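Local coordinates for protein glutamine cyclotransferase (Tannerella forsythia, PDB 6QRO) that probably cyclises N-terminal glutamine of peptides to pyroglutamate, as a zinc-dependent type II glutaminyl cyclase of the mammalian-like kind, at residues G63-H68 with E144-I149; N91-F96 with Q187-N192. One frame throughout, in Å; residues are numbered along the deposited sequence.

Interaction 1: residues G63-H68 with E144-I149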
ATOM      1  N   GLY A  63       4.335 -14.035   8.157  1.00 16.34           N
ATOM      2  CA  GLY A  63       4.983 -14.431   9.394  1.00 18.54           C
ATOM      3  C   GLY A  63       5.142 -13.275  10.359  1.00 17.65           C
ATOM      4  O   GLY A  63       4.866 -13.413  11.552  1.00 19.31           O
ATOM      5  N   GLU A  64       5.541 -12.106   9.846  1.00 17.16           N
ATOM      6  CA  GLU A  64       5.708 -10.924  10.690  1.00 16.12           C
ATOM      7  C   GLU A  64       4.386 -10.466  11.274  1.00 15.82           C
ATOM      8  O   GLU A  64       4.344 -10.000  12.415  1.00 16.35           O
ATOM      9  CB  GLU A  64       6.358  -9.779   9.908  1.00 16.16           C
ATOM     10  CG  GLU A  64       7.835 -10.005   9.687  1.00 15.81           C
ATOM     11  CD  GLU A  64       8.602 -10.095  10.990  1.00 15.81           C
ATOM     12  OE1 GLU A  64       8.556  -9.158  11.797  1.00 15.73           O
ATOM     13  OE2 GLU A  64       9.231 -11.136  11.226  1.00 24.64           O
ATOM     14  N   LEU A  65       3.306 -10.529  10.487  1.00 16.19           N
ATOM     15  CA  LEU A  65       1.995 -10.158  11.011  1.00 19.30           C
ATOM     16  C   LEU A  65       1.611 -11.050  12.178  1.00 18.34           C
ATOM     17  O   LEU A  65       1.041 -10.584  13.172  1.00 16.94           O
ATOM     18  CB  LEU A  65       0.916 -10.241   9.925  1.00 17.39           C
ATOM     19  CG  LEU A  65       0.971  -9.230   8.789  1.00 14.99           C
ATOM     20  CD1 LEU A  65      -0.227  -9.421   7.878  1.00 10.85           C
ATOM     21  CD2 LEU A  65       1.034  -7.826   9.350  1.00 11.56           C
ATOM     22  N   ASP A  66       1.862 -12.351  12.039  1.00 18.87           N
ATOM     23  CA  ASP A  66       1.541 -13.306  13.087  1.00 21.28           C
ATOM     24  C   ASP A  66       2.413 -13.095  14.325  1.00 24.87           C
ATOM     25  O   ASP A  66       1.933 -13.250  15.455  1.00 23.08           O
ATOM     26  CB  ASP A  66       1.649 -14.720  12.524  1.00 20.94           C
ATOM     27  CG  ASP A  66       0.605 -15.641  13.103  1.00 23.05           C
ATOM     28  OD1 ASP A  66       0.285 -15.496  14.292  1.00 22.22           O
ATOM     29  OD2 ASP A  66       0.011 -16.426  12.336  1.00 26.95           O
ATOM     30  N   ARG A  67       3.707 -12.781  14.131  1.00 22.65           N
ATOM     31  CA  ARG A  67       4.580 -12.494  15.269  1.00 21.08           C
ATOM     32  C   ARG A  67       4.038 -11.371  16.132  1.00 20.48           C
ATOM     33  O   ARG A  67       4.289 -11.346  17.341  1.00 24.69           O
ATOM     34  CB  ARG A  67       5.979 -12.069  14.817  1.00 22.01           C
ATOM     35  CG  ARG A  67       7.028 -12.173  15.930  1.00 22.97           C
ATOM     36  CD  ARG A  67       8.412 -11.680  15.525  1.00 23.28           C
ATOM     37  NE  ARG A  67       8.915 -12.253  14.278  1.00 28.00           N
ATOM     38  CZ  ARG A  67       9.764 -13.274  14.210  1.00 32.13           C
ATOM     39  NH1 ARG A  67      10.205 -13.856  15.321  1.00 37.44           N
ATOM     40  NH2 ARG A  67      10.169 -13.718  13.032  1.00 32.75           N
ATOM     41  N   HIS A  68       3.284 -10.445  15.549  1.00 23.01           N
ATOM     42  CA  HIS A  68       2.806  -9.283  16.280  1.00 17.04           C
ATOM     43  C   HIS A  68       1.312  -9.367  16.588  1.00 17.73           C
ATOM     44  O   HIS A  68       0.641  -8.349  16.749  1.00 22.76           O
ATOM     45  CB  HIS A  68       3.183  -8.030  15.497  1.00 16.67           C
ATOM     46  CG  HIS A  68       4.663  -7.895  15.330  1.00 18.50           C
ATOM     47  ND1 HIS A  68       5.536  -7.941  16.397  1.00 18.38           N
ATOM     48  CD2 HIS A  68       5.433  -7.817  14.221  1.00 18.87           C
ATOM     49  CE1 HIS A  68       6.777  -7.859  15.952  1.00 20.04           C
ATOM     50  NE2 HIS A  68       6.743  -7.786  14.635  1.00 15.79           N
ATOM     51  N   GLU A 144       5.610  -1.935  10.801  1.00 14.67           N
ATOM     52  CA  GLU A 144       5.942  -1.306  12.076  1.00 15.16           C
ATOM     53  C   GLU A 144       4.675  -0.979  12.878  1.00 15.30           C
ATOM     54  O   GLU A 144       4.661  -1.108  14.109  1.00 14.58           O
ATOM     55  CB  GLU A 144       6.796  -0.060  11.808  1.00 15.87           C
ATOM     56  CG  GLU A 144       7.106   0.830  12.995  1.00 16.22           C
ATOM     57  CD  GLU A 144       7.858   0.091  14.097  1.00 17.73           C
ATOM     58  OE1 GLU A 144       7.887   0.605  15.234  1.00 20.11           O
ATOM     59  OE2 GLU A 144       8.436  -0.987  13.825  1.00 14.99           O
ATOM     60  N   ILE A 145       3.599  -0.556  12.201  1.00 13.53           N
ATOM     61  CA  ILE A 145       2.312  -0.374  12.879  1.00 12.70           C
ATOM     62  C   ILE A 145       1.896  -1.652  13.594  1.00 15.76           C
ATOM     63  O   ILE A 145       1.431  -1.617  14.738  1.00 19.94           O
ATOM     64  CB  ILE A 145       1.227   0.093  11.897  1.00 12.21           C
ATOM     65  CG1 ILE A 145       1.585   1.463  11.323  1.00 13.24           C
ATOM     66  CG2 ILE A 145      -0.152   0.098  12.572  1.00 10.42           C
ATOM     67  CD1 ILE A 145       0.420   2.189  10.723  1.00 14.68           C
ATOM     68  N   ALA A 146       2.019  -2.797  12.919  1.00 12.63           N
ATOM     69  CA  ALA A 146       1.689  -4.067  13.558  1.00 16.47           C
ATOM     70  C   ALA A 146       2.512  -4.266  14.820  1.00 16.65           C
ATOM     71  O   ALA A 146       2.005  -4.747  15.841  1.00 14.24           O
ATOM     72  CB  ALA A 146       1.924  -5.217  12.577  1.00 15.57           C
ATOM     73  N   ARG A 147       3.788  -3.897  14.763  1.00 16.77           N
ATOM     74  CA  ARG A 147       4.646  -3.987  15.932  1.00 19.10           C
ATOM     75  C   ARG A 147       4.129  -3.077  17.041  1.00 16.50           C
ATOM     76  O   ARG A 147       3.967  -3.505  18.187  1.00 14.97           O
ATOM     77  CB  ARG A 147       6.074  -3.633  15.531  1.00 19.34           C
ATOM     78  CG  ARG A 147       7.102  -4.540  16.135  1.00 22.93           C
ATOM     79  CD  ARG A 147       8.421  -4.350  15.430  1.00 22.27           C
ATOM     80  NE  ARG A 147       8.818  -2.964  15.539  1.00 19.03           N
ATOM     81  CZ  ARG A 147       9.589  -2.493  16.503  1.00 19.62           C
ATOM     82  NH1 ARG A 147      10.053  -3.319  17.432  1.00 22.38           N
ATOM     83  NH2 ARG A 147       9.888  -1.198  16.533  1.00 19.78           N
ATOM     84  N   GLN A 148       3.811  -1.831  16.695  1.00 16.34           N
ATOM     85  CA  GLN A 148       3.351  -0.870  17.693  1.00 19.18           C
ATOM     86  C   GLN A 148       2.016  -1.268  18.317  1.00 19.04           C
ATOM     87  O   GLN A 148       1.813  -1.072  19.519  1.00 22.89           O
ATOM     88  CB  GLN A 148       3.258   0.528  17.081  1.00 15.26           C
ATOM     89  CG  GLN A 148       4.581   1.030  16.552  1.00 18.72           C
ATOM     90  CD  GLN A 148       5.703   0.928  17.578  1.00 20.45           C
ATOM     91  OE1 GLN A 148       5.491   1.104  18.774  1.00 19.34           O
ATOM     92  NE2 GLN A 148       6.902   0.624  17.107  1.00 18.05           N
ATOM     93  N   ILE A 149       1.082  -1.803  17.533  1.00 14.85           N
ATOM     94  CA  ILE A 149      -0.209  -2.091  18.148  1.00 17.94           C
ATOM     95  C   ILE A 149      -0.200  -3.398  18.936  1.00 19.32           C
ATOM     96  O   ILE A 149      -1.045  -3.573  19.821  1.00 19.71           O
ATOM     97  CB  ILE A 149      -1.331  -2.006  17.096  1.00 21.49           C
ATOM     98  CG1 ILE A 149      -1.160  -3.024  15.977  1.00 21.10           C
ATOM     99  CG2 ILE A 149      -1.434  -0.584  16.548  1.00 19.51           C
ATOM    100  CD1 ILE A 149      -2.088  -2.746  14.802  1.00 16.59           C
TER

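Interaction 2: residues N91-F96 with Q187-N192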
ATOM      1  N   ASN A  91      -3.198 -12.616  -1.202  1.00 12.26           N
ATOM      2  CA  ASN A  91      -3.642 -11.478  -0.398  1.00 13.41           C
ATOM      3  C   ASN A  91      -3.424 -11.809   1.077  1.00 13.93           C
ATOM      4  O   ASN A  91      -3.940 -12.820   1.570  1.00 11.79           O
ATOM      5  CB  ASN A  91      -5.114 -11.149  -0.633  1.00 12.89           C
ATOM      6  CG  ASN A  91      -5.399 -10.617  -2.043  1.00 11.04           C
ATOM      7  OD1 ASN A  91      -4.563  -9.975  -2.678  1.00  9.78           O
ATOM      8  ND2 ASN A  91      -6.613 -10.841  -2.500  1.00 13.43           N
ATOM      9  N   ILE A  92      -2.674 -10.961   1.780  1.00 12.91           N
ATOM     10  CA  ILE A  92      -2.244 -11.240   3.152  1.00 12.07           C
ATOM     11  C   ILE A  92      -2.989 -10.306   4.100  1.00 10.31           C
ATOM     12  O   ILE A  92      -2.843  -9.078   4.021  1.00 10.02           O
ATOM     13  CB  ILE A  92      -0.720 -11.102   3.299  1.00 10.72           C
ATOM     14  CG1 ILE A  92      -0.026 -11.996   2.271  1.00 10.10           C
ATOM     15  CG2 ILE A  92      -0.293 -11.491   4.727  1.00 10.81           C
ATOM     16  CD1 ILE A  92       1.431 -11.652   2.014  1.00 11.63           C
ATOM     17  N   VAL A  93      -3.789 -10.888   4.991  1.00 11.79           N
ATOM     18  CA  VAL A  93      -4.626 -10.141   5.920  1.00 12.00           C
ATOM     19  C   VAL A  93      -4.161 -10.443   7.338  1.00 12.00           C
ATOM     20  O   VAL A  93      -4.170 -11.601   7.777  1.00 11.38           O
ATOM     21  CB  VAL A  93      -6.123 -10.473   5.769  1.00 14.63           C
ATOM     22  CG1 VAL A  93      -6.944  -9.689   6.822  1.00 13.43           C
ATOM     23  CG2 VAL A  93      -6.615 -10.147   4.374  1.00 11.34           C
ATOM     24  N   GLY A  94      -3.821  -9.396   8.073  1.00 14.82           N
ATOM     25  CA  GLY A  94      -3.533  -9.540   9.481  1.00 13.17           C
ATOM     26  C   GLY A  94      -4.650  -8.844  10.213  1.00 11.04           C
ATOM     27  O   GLY A  94      -4.843  -7.630  10.067  1.00 10.82           O
ATOM     28  N   ALA A  95      -5.448  -9.625  10.922  1.00  9.01           N
ATOM     29  CA  ALA A  95      -6.590  -9.113  11.660  1.00 12.19           C
ATOM     30  C   ALA A  95      -6.180  -9.029  13.120  1.00 12.88           C
ATOM     31  O   ALA A  95      -5.875 -10.051  13.744  1.00 14.13           O
ATOM     32  CB  ALA A  95      -7.815 -10.008  11.490  1.00 13.66           C
ATOM     33  N   PHE A  96      -6.201  -7.824  13.668  1.00 14.21           N
ATOM     34  CA  PHE A  96      -5.752  -7.587  15.029  1.00 15.96           C
ATOM     35  C   PHE A  96      -6.964  -7.425  15.927  1.00 19.20           C
ATOM     36  O   PHE A  96      -7.925  -6.738  15.564  1.00 20.80           O
ATOM     37  CB  PHE A  96      -4.840  -6.363  15.112  1.00 15.47           C
ATOM     38  CG  PHE A  96      -3.499  -6.549  14.437  1.00 16.24           C
ATOM     39  CD1 PHE A  96      -3.353  -6.387  13.070  1.00 13.89           C
ATOM     40  CD2 PHE A  96      -2.379  -6.885  15.191  1.00 16.05           C
ATOM     41  CE1 PHE A  96      -2.119  -6.544  12.479  1.00 12.96           C
ATOM     42  CE2 PHE A  96      -1.152  -7.049  14.603  1.00 13.06           C
ATOM     43  CZ  PHE A  96      -1.024  -6.881  13.239  1.00 14.53           C
ATOM     44  N   GLN A 187      -9.223  -6.337  -6.228  1.00 17.05           N
ATOM     45  CA  GLN A 187     -10.482  -6.711  -6.854  1.00 14.01           C
ATOM     46  C   GLN A 187     -10.994  -8.041  -6.290  1.00 15.33           C
ATOM     47  O   GLN A 187     -12.176  -8.168  -5.954  1.00 19.52           O
ATOM     48  CB  GLN A 187     -10.276  -6.799  -8.360  1.00 13.18           C
ATOM     49  CG  GLN A 187     -10.261  -5.477  -9.100  1.00 10.99           C
ATOM     50  CD  GLN A 187     -10.052  -5.690 -10.585  1.00 14.79           C
ATOM     51  OE1 GLN A 187     -10.916  -6.250 -11.268  1.00 14.56           O
ATOM     52  NE2 GLN A 187      -8.886  -5.284 -11.091  1.00 15.70           N
ATOM     53  N   PHE A 188     -10.112  -9.041  -6.173  1.00 13.01           N
ATOM     54  CA  PHE A 188     -10.520 -10.345  -5.649  1.00 14.32           C
ATOM     55  C   PHE A 188     -11.037 -10.240  -4.228  1.00 16.88           C
ATOM     56  O   PHE A 188     -12.152 -10.679  -3.932  1.00 18.67           O
ATOM     57  CB  PHE A 188      -9.351 -11.327  -5.682  1.00 13.41           C
ATOM     58  CG  PHE A 188      -9.684 -12.698  -5.108  1.00 18.42           C
ATOM     59  CD1 PHE A 188     -10.453 -13.593  -5.806  1.00 18.84           C
ATOM     60  CD2 PHE A 188      -9.207 -13.080  -3.861  1.00 17.42           C
ATOM     61  CE1 PHE A 188     -10.750 -14.849  -5.274  1.00 22.74           C
ATOM     62  CE2 PHE A 188      -9.500 -14.331  -3.327  1.00 16.35           C
ATOM     63  CZ  PHE A 188     -10.269 -15.213  -4.030  1.00 19.24           C
ATOM     64  N   TRP A 189     -10.249  -9.619  -3.343  1.00 16.98           N
ATOM     65  CA  TRP A 189     -10.610  -9.537  -1.931  1.00 13.71           C
ATOM     66  C   TRP A 189     -11.874  -8.723  -1.738  1.00 15.41           C
ATOM     67  O   TRP A 189     -12.745  -9.101  -0.953  1.00 15.60           O
ATOM     68  CB  TRP A 189      -9.463  -8.930  -1.121  1.00 12.94           C
ATOM     69  CG  TRP A 189      -9.800  -8.729   0.326  1.00 14.57           C
ATOM     70  CD1 TRP A 189      -9.683  -9.635   1.350  1.00 12.82           C
ATOM     71  CD2 TRP A 189     -10.383  -7.553   0.897  1.00 12.84           C
ATOM     72  NE1 TRP A 189     -10.132  -9.076   2.522  1.00 14.00           N
ATOM     73  CE2 TRP A 189     -10.574  -7.803   2.267  1.00 14.11           C
ATOM     74  CE3 TRP A 189     -10.762  -6.315   0.379  1.00 13.19           C
ATOM     75  CZ2 TRP A 189     -11.110  -6.857   3.123  1.00 15.47           C
ATOM     76  CZ3 TRP A 189     -11.293  -5.373   1.233  1.00 15.93           C
ATOM     77  CH2 TRP A 189     -11.452  -5.647   2.594  1.00 17.72           C
ATOM     78  N   ALA A 190     -12.011  -7.618  -2.473  1.00 11.80           N
ATOM     79  CA  ALA A 190     -13.161  -6.750  -2.264  1.00 16.41           C
ATOM     80  C   ALA A 190     -14.453  -7.457  -2.633  1.00 14.83           C
ATOM     81  O   ALA A 190     -15.499  -7.172  -2.048  1.00 15.38           O
ATOM     82  CB  ALA A 190     -12.998  -5.452  -3.063  1.00 14.23           C
ATOM     83  N   LYS A 191     -14.409  -8.360  -3.607  1.00 17.26           N
ATOM     84  CA  LYS A 191     -15.594  -9.134  -3.937  1.00 20.41           C
ATOM     85  C   LYS A 191     -15.632 -10.447  -3.161  1.00 21.26           C
ATOM     86  O   LYS A 191     -16.702 -11.067  -3.062  1.00 21.94           O
ATOM     87  CB  LYS A 191     -15.683  -9.414  -5.448  1.00 18.15           C
ATOM     88  CG  LYS A 191     -15.067 -10.730  -5.883  1.00 23.23           C
ATOM     89  CD  LYS A 191     -15.018 -10.874  -7.385  1.00 32.02           C
ATOM     90  CE  LYS A 191     -14.554 -12.274  -7.788  1.00 33.76           C
ATOM     91  NZ  LYS A 191     -14.608 -12.495  -9.274  1.00 35.37           N
ATOM     92  N   ASN A 192     -14.475 -10.922  -2.689  1.00 21.38           N
ATOM     93  CA  ASN A 192     -14.368 -12.131  -1.871  1.00 17.10           C
ATOM     94  C   ASN A 192     -13.590 -11.806  -0.599  1.00 19.31           C
ATOM     95  O   ASN A 192     -12.366 -11.998  -0.533  1.00 19.13           O
ATOM     96  CB  ASN A 192     -13.697 -13.255  -2.652  1.00 17.76           C
ATOM     97  CG  ASN A 192     -14.365 -13.493  -3.998  1.00 27.21           C
ATOM     98  OD1 ASN A 192     -15.585 -13.686  -4.083  1.00 23.44           O
ATOM     99  ND2 ASN A 192     -13.561 -13.501  -5.058  1.00 20.28           N
TER

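Interaction 1: residues G63-H68 with E144-I149
His68 lays its imidazole alongside Arg147, and the aliphatic part of the arginine closes over one face of the ring. Arg147 CG makes the CH-pi contact, 3.6 Å from the ring centroid and displaced toward the CE1 rim, with CE1 to CG at 3.3 Å. The opposite face is taken by Arg67 CB, so the ring is sandwiched between two arginine stems. With CG anti to its carbonyl carbon (chi1 -61°), the ring runs in the same direction as the Arg147 side chain, while the guanidinium plane stands 76° from it. On the inner side the small Ala146 side chain lies where the segments come close: its CB meets His68 CB at 4.2 Å and Leu65 CD2 at 4.2 Å, and its carbonyl O lies 3.5 Å from His68 CB.

On the polar side only the His68-Arg147 stack spans the two segments. Helix 31-43 partly covers it, and Arg67 is its exposed part. The Arg147 chain bends at chi3 (58°) and turns its guanidinium back to its own helix, where NE makes an in-plane salt bridge to Glu144 OE2 at 2.6 Å; Ser33 OG also hydrogen-bonds this oxygen. Arg67 makes a longer, tilted salt bridge to Glu64, with NE and NH2 side-on to the single atom OE2, each at 3.3 Å. The imidazole is fixed in rotation by Gln150, bonded to ND1, and more weakly by Tyr37 at NE2.

The contact sets the C-terminal end of helix 52-67 against helix 132-151, two helices packed over one face of the central mixed sheet in the alpha/beta fold of M28-type glutaminyl cyclases.

Interaction 2: residues N91-F96 with Q187-N192
Asn91 and Trp189 carry most of this strand-to-helix contact, in which helix 184-191 packs on the central mixed sheet of the alpha/beta fold. The segment axes run 10.2 Å apart at closest approach, with their directions 50° from each other. Asn91, whose CB points at the helix, reaches it with ND2 where Trp189 CB and the Phe188 rim adjoin: ND2 lies 3.7 Å from Trp189 CB and meets the Phe188 ring near its plane, 3.7 Å from CD2. The polar atoms of the amide are bound outside this pair of segments, ND2 to Gln75 OE1 and to Gly185 O in the first turn of the same helix, and OD1 to Asp164 N, which leaves the amide little freedom to rotate and satisfies a buried polar group.

Trp189 extends with CG anti to its backbone N (chi1 176°), carrying the indole toward the strand, where it crosses Val93 at about a right angle. Around it gather the rings of Phe163, Tyr198 and His194, the last accepting a hydrogen bond from NE1 at ND1. Two residues along the strand from Asn91, on the same face, Val93 CG2 approaches the pyrrole part of the indole, 4.1 Å from NE1 and 4.3 Å from CD1.

How the interactions relate
From the N terminus the chain passes helix 52-67, whose end enters interaction 1, then the 71-80 and 86-96 strands, where 91-96 enters interaction 2. Helix 132-151 closes the first loop, 75 residues long, and helix 184-191 closes the second, of 90. Because their segments alternate, the loops cross rather than nest, and strand 86-96 lies inside the first. The contact centres are about 17 Å apart. The helices of interaction 1 and helix 184-191 lie on opposite faces of strand 86-96, through which the two contacts meet: Phe96 CZ packs 3.4 Å from Ala146 CB, and Leu65 CD1 3.8 Å from Ile92 CG2. Together they place the strand between helices on both sides.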